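Rd1NTF2_04 (Synthetic construct, PDB 6W3G) is a de novo designed NTF2-like protein with no established activity, probably made as a scaffold whose curved sheet and helices enclose a pocket. Local coordinates at residues K13-F18 against I69-I74; V87-N92 against D98-V103. All coordinates share one frame; numbering follows the deposited sequence. Where two conformers were deposited one is given.

Contact 1 of 2, residues K13-F18 against I69-I74; sequences KFADEF and IRIDHI
The methyl group of Ala-15 faces a pair of isoleucines that reach from the strand toward the helix. Ile-74 comes closest, the flank of its terminal methyl against the alanine: CD1 lies 3.7 Å from Ala-15 CB. Ile-71 meets the same methyl more broadly, its CG2, CG1 and CD1 lying 4.2, 4.3 and 4.4 Å from Ala-15 CB. The chain shapes explain the difference. In Ile-74, CD1 is extended from CA (chi2 172°), which carries the terminal methyl out to the helix, whereas Ile-71 is folded at the same bond (chi2 -64°), which keeps its CD1 beside the alanine. The two isoleucines also lean on each other, Ile-71 CG2 standing 3.8 Å from Ile-74 CD1, and together form the apolar seat for Ala-15.

That both residues, three positions apart, point to the helix follows from a classic beta bulge: Asp-72 and His-73 both face Val-84 on the adjoining strand 80-91, which shifts the alternation by one residue. Ile-83 of that strand also touches Ala-15.

Between the segments themselves there is no hydrogen bond or salt bridge, so 13-18 and 69-74 meet through hydrocarbon alone; one turn further along the helix, Arg-19 NE adds a polar tie to Ile-69 O. The short alanine side chain lets the two backbones come near, with CA of Ala-15 7.3 Å from CA of Ile-71.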
loop_
_atom_site.group_PDB
_atom_site.type_symbol
_atom_site.label_atom_id
_atom_site.label_comp_id
_atom_site.label_asym_id
_atom_site.label_seq_id
_atom_site.Cartn_x
_atom_site.Cartn_y
_atom_site.Cartn_z
ATOM N N LYS A 13 0.652 3.797 13.568
ATOM C CA LYS A 13 -0.251 2.656 13.651
ATOM C C LYS A 13 -0.838 2.342 12.285
ATOM O O LYS A 13 -0.875 1.182 11.860
ATOM C CB LYS A 13 -1.362 2.946 14.656
ATOM C CG LYS A 13 -2.419 1.858 14.756
ATOM C CD LYS A 13 -3.613 2.342 15.570
ATOM N N PHE A 14 -1.286 3.381 11.577
ATOM C CA PHE A 14 -1.852 3.201 10.246
ATOM C C PHE A 14 -0.843 2.555 9.306
ATOM O O PHE A 14 -1.159 1.586 8.608
ATOM C CB PHE A 14 -2.331 4.556 9.719
ATOM C CG PHE A 14 -2.899 4.495 8.343
ATOM C CD1 PHE A 14 -4.210 4.118 8.143
ATOM C CD2 PHE A 14 -2.117 4.802 7.255
ATOM C CE1 PHE A 14 -4.727 4.053 6.884
ATOM C CE2 PHE A 14 -2.634 4.734 5.985
ATOM C CZ PHE A 14 -3.935 4.357 5.810
ATOM N N ALA A 15 0.392 3.068 9.285
ATOM C CA ALA A 15 1.427 2.490 8.429
ATOM C C ALA A 15 1.691 1.032 8.780
ATOM O O ALA A 15 1.817 0.185 7.892
ATOM C CB ALA A 15 2.716 3.303 8.552
ATOM N N ASP A 16 1.771 0.720 10.077
ATOM C CA ASP A 16 1.963 -0.660 10.511
ATOM C C ASP A 16 0.838 -1.564 10.012
ATOM O O ASP A 16 1.085 -2.690 9.566
ATOM C CB ASP A 16 2.032 -0.737 12.040
ATOM C CG ASP A 16 3.367 -0.253 12.599
ATOM O OD1 ASP A 16 4.354 -0.202 11.837
ATOM O OD2 ASP A 16 3.434 0.076 13.806
ATOM N N GLU A 17 -0.408 -1.104 10.127
ATOM C CA GLU A 17 -1.539 -1.907 9.669
ATOM C C GLU A 17 -1.476 -2.116 8.166
ATOM O O GLU A 17 -1.768 -3.209 7.661
ATOM C CB GLU A 17 -2.853 -1.230 10.062
ATOM C CG GLU A 17 -3.189 -1.363 11.538
ATOM C CD GLU A 17 -4.457 -0.609 11.914
ATOM O OE1 GLU A 17 -5.032 0.075 11.040
ATOM O OE2 GLU A 17 -4.875 -0.693 13.088
ATOM N N PHE A 18 -1.091 -1.075 7.433
ATOM C CA PHE A 18 -0.976 -1.197 5.988
ATOM C C PHE A 18 0.086 -2.219 5.619
ATOM O O PHE A 18 -0.108 -3.033 4.706
ATOM C CB PHE A 18 -0.655 0.162 5.375
ATOM C CG PHE A 18 -0.284 0.074 3.932
ATOM C CD1 PHE A 18 -1.259 -0.033 2.970
ATOM C CD2 PHE A 18 1.047 0.055 3.549
ATOM C CE1 PHE A 18 -0.928 -0.137 1.639
ATOM C CE2 PHE A 18 1.389 -0.060 2.220
ATOM C CZ PHE A 18 0.396 -0.158 1.263
ATOM N N ILE A 69 8.499 -5.088 3.065
ATOM C CA ILE A 69 7.999 -3.725 2.974
ATOM C C ILE A 69 8.644 -2.920 4.083
ATOM O O ILE A 69 8.580 -3.305 5.260
ATOM C CB ILE A 69 6.467 -3.684 3.054
ATOM C CG1 ILE A 69 5.887 -4.451 1.860
ATOM C CG2 ILE A 69 5.954 -2.250 3.108
ATOM C CD1 ILE A 69 4.399 -4.529 1.841
ATOM N N ARG A 70 9.319 -1.841 3.709
ATOM C CA ARG A 70 9.944 -0.961 4.682
ATOM C C ARG A 70 9.294 0.405 4.561
ATOM O O ARG A 70 9.242 0.984 3.468
ATOM C CB ARG A 70 11.457 -0.874 4.497
ATOM C CG ARG A 70 11.888 -0.168 3.275
ATOM N N ILE A 71 8.781 0.904 5.676
ATOM C CA ILE A 71 8.192 2.232 5.736
ATOM C C ILE A 71 9.334 3.225 5.917
ATOM O O ILE A 71 9.966 3.260 6.973
ATOM C CB ILE A 71 7.172 2.341 6.879
ATOM C CG1 ILE A 71 6.096 1.248 6.759
ATOM C CG2 ILE A 71 6.569 3.747 6.892
ATOM C CD1 ILE A 71 5.215 1.346 5.511
ATOM N N ASP A 72 9.601 4.036 4.889
ATOM C CA ASP A 72 10.738 4.945 4.897
ATOM C C ASP A 72 10.412 6.317 5.485
ATOM O O ASP A 72 11.186 6.849 6.284
ATOM C CB ASP A 72 11.270 5.119 3.473
ATOM C CG ASP A 72 11.830 3.820 2.893
ATOM O OD1 ASP A 72 12.389 3.009 3.656
ATOM O OD2 ASP A 72 11.703 3.607 1.669
ATOM N N HIS A 73 9.287 6.902 5.098
ATOM C CA HIS A 73 8.930 8.241 5.569
ATOM C C HIS A 73 7.440 8.281 5.841
ATOM O O HIS A 73 6.647 7.818 5.018
ATOM C CB HIS A 73 9.323 9.309 4.540
ATOM C CG HIS A 73 10.748 9.214 4.096
ATOM N ND1 HIS A 73 11.807 9.523 4.924
ATOM C CD2 HIS A 73 11.292 8.824 2.919
ATOM C CE1 HIS A 73 12.941 9.333 4.274
ATOM N NE2 HIS A 73 12.657 8.911 3.055
ATOM N N ILE A 74 7.062 8.809 7.000
ATOM C CA ILE A 74 5.666 9.115 7.306
ATOM C C ILE A 74 5.625 10.586 7.669
ATOM O O ILE A 74 6.301 10.995 8.617
ATOM C CB ILE A 74 5.135 8.279 8.475
ATOM C CG1 ILE A 74 5.354 6.792 8.258
ATOM C CG2 ILE A 74 3.662 8.578 8.697
ATOM C CD1 ILE A 74 5.014 5.990 9.490
#

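Contact 2 of 2, residues V87-N92 against D98-V103; sequences VHYEKN and DRYVMV
The ring of Tyr-89 has Asp-98 CB in its plane at one edge, 4.0 Å from CE2 of Tyr-89, while one face is covered toward the rim by CG1 of Val-87, 3.2 Å above the plane. The carboxylate of Asp-98 is turned 70° from the ring and brings OD2 obliquely to within 3.3 Å of Tyr-89 CE2, a close approach to a ring carbon, not a hydrogen bond. The Tyr-100 side chain crosses that of Tyr-89 at about a right angle; the hydroxyls stay 3.8 Å apart, OH of Tyr-89 to OH of Tyr-100, without bonding to each other. Val-87 serves both rings: with CG1 anti to the backbone N (chi1 -174°) and lying on Tyr-89, its other branch, CG2, is directed to Tyr-100 CD1 at 4.0 Å. A leucine in place of Tyr-89 would probably leave Val-87 CG1 without its aromatic cover and open a gap beside the Asp-98 carboxylate.

Beneath these side chains Val-87 and Asp-98 form an antiparallel hydrogen-bonded pair: Val-87 N gives to Asp-98 O and Asp-98 N to Val-87 O, both over 2.9 Å, the second straighter, at 172°.

This pair joins the two strands of the hairpin 80-91 and 94-106. Strand 66-77 flanks it through Ile-67 and Ile-69 on Val-87, strand 111-118 through Leu-116 on Tyr-100, and Lys-91 NZ bonds Arg-63 O at the end of helix 50-63, near where the ring of Tyr-64 meets Tyr-89.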
loop_
_atom_site.group_PDB
_atom_site.type_symbol
_atom_site.label_atom_id
_atom_site.label_comp_id
_atom_site.label_asym_id
_atom_site.label_seq_id
_atom_site.Cartn_x
_atom_site.Cartn_y
_atom_site.Cartn_z
ATOM N N VAL A 87 9.472 -1.555 -1.502
ATOM C CA VAL A 87 9.049 -2.949 -1.506
ATOM C C VAL A 87 10.118 -3.744 -2.242
ATOM O O VAL A 87 10.492 -3.383 -3.360
ATOM C CB VAL A 87 7.674 -3.124 -2.172
ATOM C CG1 VAL A 87 7.198 -4.566 -2.036
ATOM C CG2 VAL A 87 6.654 -2.177 -1.545
ATOM N N HIS A 88 10.628 -4.782 -1.593
ATOM C CA HIS A 88 11.607 -5.699 -2.168
ATOM C C HIS A 88 10.879 -6.998 -2.499
ATOM O O HIS A 88 10.426 -7.703 -1.586
ATOM C CB HIS A 88 12.749 -5.960 -1.187
ATOM C CG HIS A 88 13.411 -4.719 -0.671
ATOM N ND1 HIS A 88 14.293 -4.738 0.388
ATOM C CD2 HIS A 88 13.329 -3.426 -1.070
ATOM C CE1 HIS A 88 14.724 -3.511 0.623
ATOM N NE2 HIS A 88 14.156 -2.696 -0.248
ATOM N N TYR A 89 10.776 -7.299 -3.802
ATOM C CA TYR A 89 10.118 -8.493 -4.322
ATOM C C TYR A 89 11.186 -9.502 -4.729
ATOM O O TYR A 89 11.924 -9.257 -5.686
ATOM C CB TYR A 89 9.260 -8.138 -5.542
ATOM C CG TYR A 89 8.180 -7.100 -5.345
ATOM C CD1 TYR A 89 6.946 -7.457 -4.826
ATOM C CD2 TYR A 89 8.375 -5.779 -5.731
ATOM C CE1 TYR A 89 5.939 -6.525 -4.661
ATOM C CE2 TYR A 89 7.370 -4.836 -5.568
ATOM C CZ TYR A 89 6.156 -5.215 -5.038
ATOM O OH TYR A 89 5.130 -4.306 -4.856
ATOM N N GLU A 90 11.250 -10.650 -4.046
ATOM C CA GLU A 90 12.234 -11.679 -4.361
ATOM C C GLU A 90 11.584 -12.836 -5.109
ATOM O O GLU A 90 10.549 -13.361 -4.665
ATOM C CB GLU A 90 12.895 -12.200 -3.084
ATOM C CG GLU A 90 13.933 -13.253 -3.358
ATOM C CD GLU A 90 14.575 -13.740 -2.091
ATOM O OE1 GLU A 90 14.193 -13.234 -1.013
ATOM O OE2 GLU A 90 15.449 -14.626 -2.179
ATOM N N LYS A 91 12.205 -13.228 -6.224
ATOM C CA LYS A 91 11.731 -14.345 -7.046
ATOM C C LYS A 91 12.947 -15.056 -7.620
ATOM O O LYS A 91 13.613 -14.523 -8.505
ATOM C CB LYS A 91 10.815 -13.865 -8.169
ATOM C CG LYS A 91 10.162 -15.002 -8.949
ATOM C CD LYS A 91 9.149 -14.483 -9.968
ATOM C CE LYS A 91 8.384 -15.621 -10.644
ATOM N NZ LYS A 91 7.513 -16.387 -9.698
ATOM N N ASN A 92 13.224 -16.253 -7.109
ATOM C CA ASN A 92 14.209 -17.147 -7.707
ATOM C C ASN A 92 15.584 -16.486 -7.808
ATOM O O ASN A 92 16.215 -16.469 -8.864
ATOM C CB ASN A 92 13.738 -17.616 -9.084
ATOM C CG ASN A 92 14.467 -18.860 -9.543
ATOM O OD1 ASN A 92 15.035 -19.590 -8.722
ATOM N ND2 ASN A 92 14.459 -19.111 -10.849
ATOM N N ASP A 98 11.254 -1.657 -5.523
ATOM C CA ASP A 98 10.315 -0.638 -5.945
ATOM C C ASP A 98 10.181 0.378 -4.818
ATOM O O ASP A 98 10.545 0.119 -3.666
ATOM C CB ASP A 98 8.944 -1.243 -6.275
ATOM C CG ASP A 98 8.895 -1.910 -7.641
ATOM O OD1 ASP A 98 9.814 -1.711 -8.460
ATOM O OD2 ASP A 98 7.913 -2.631 -7.898
ATOM N N ARG A 99 9.683 1.551 -5.182
ATOM C CA ARG A 99 9.346 2.583 -4.216
ATOM C C ARG A 99 7.947 3.083 -4.533
ATOM O O ARG A 99 7.589 3.244 -5.702
ATOM C CB ARG A 99 10.346 3.736 -4.256
ATOM C CG ARG A 99 9.944 4.940 -3.429
ATOM C CD ARG A 99 10.922 6.071 -3.671
ATOM N NE ARG A 99 12.124 5.911 -2.869
ATOM C CZ ARG A 99 13.339 6.314 -3.240
ATOM N NH1 ARG A 99 13.535 6.896 -4.418
ATOM N NH2 ARG A 99 14.365 6.126 -2.430
ATOM N N TYR A 100 7.159 3.270 -3.485
ATOM C CA TYR A 100 5.799 3.752 -3.609
ATOM C C TYR A 100 5.605 4.983 -2.739
ATOM O O TYR A 100 6.229 5.132 -1.676
ATOM C CB TYR A 100 4.774 2.709 -3.187
ATOM C CG TYR A 100 4.563 1.620 -4.192
ATOM C CD1 TYR A 100 5.408 0.535 -4.251
ATOM C CD2 TYR A 100 3.508 1.691 -5.092
ATOM C CE1 TYR A 100 5.207 -0.475 -5.193
ATOM C CE2 TYR A 100 3.293 0.704 -6.019
ATOM C CZ TYR A 100 4.146 -0.373 -6.074
ATOM O OH TYR A 100 3.927 -1.358 -7.013
ATOM N N VAL A 101 4.684 5.842 -3.179
ATOM C CA VAL A 101 4.235 6.984 -2.411
ATOM C C VAL A 101 2.741 6.824 -2.205
ATOM O O VAL A 101 2.004 6.530 -3.155
ATOM C CB VAL A 101 4.556 8.313 -3.118
ATOM C CG1 VAL A 101 4.050 9.469 -2.283
ATOM C CG2 VAL A 101 6.065 8.448 -3.333
ATOM N N MET A 102 2.290 7.038 -0.983
ATOM C CA MET A 102 0.894 6.840 -0.627
ATOM C C MET A 102 0.355 8.076 0.063
ATOM O O MET A 102 0.983 8.599 0.990
ATOM C CB MET A 102 0.750 5.628 0.284
ATOM C CG MET A 102 -0.621 5.032 0.277
ATOM S SD MET A 102 -0.528 3.394 0.989
ATOM C CE MET A 102 -0.274 3.825 2.706
ATOM N N VAL A 103 -0.816 8.528 -0.383
ATOM C CA VAL A 103 -1.507 9.659 0.218
ATOM C C VAL A 103 -2.757 9.115 0.876
ATOM O O VAL A 103 -3.555 8.420 0.227
ATOM C CB VAL A 103 -1.836 10.745 -0.812
ATOM C CG1 VAL A 103 -2.678 11.844 -0.152
ATOM C CG2 VAL A 103 -0.527 11.297 -1.351
#

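In the fold
Contact 1 packs helix 11-24 onto strand 66-77, at one margin of the mixed sheet, and contact 2 pairs the next two strands in chain order, 80-91 and 94-106; their centres are 13 Å apart. They meet directly where Ile-69 CG1 packs 4.1 Å from Val-87 CG1 across neighbouring strands. Phe-14 and Phe-18 of the helix also reach Met-102 of strand 94-106, although the exact approach is doubtful because that methionine has two conformers. Contact 1 sets the helix on the sheet whose strands contact 2 joins, consistent with the NTF2-like arrangement in which a pocket usually forms between sheet and helices. No ligand identifies such a site here, so any pocket-lining role remains an inference from the fold.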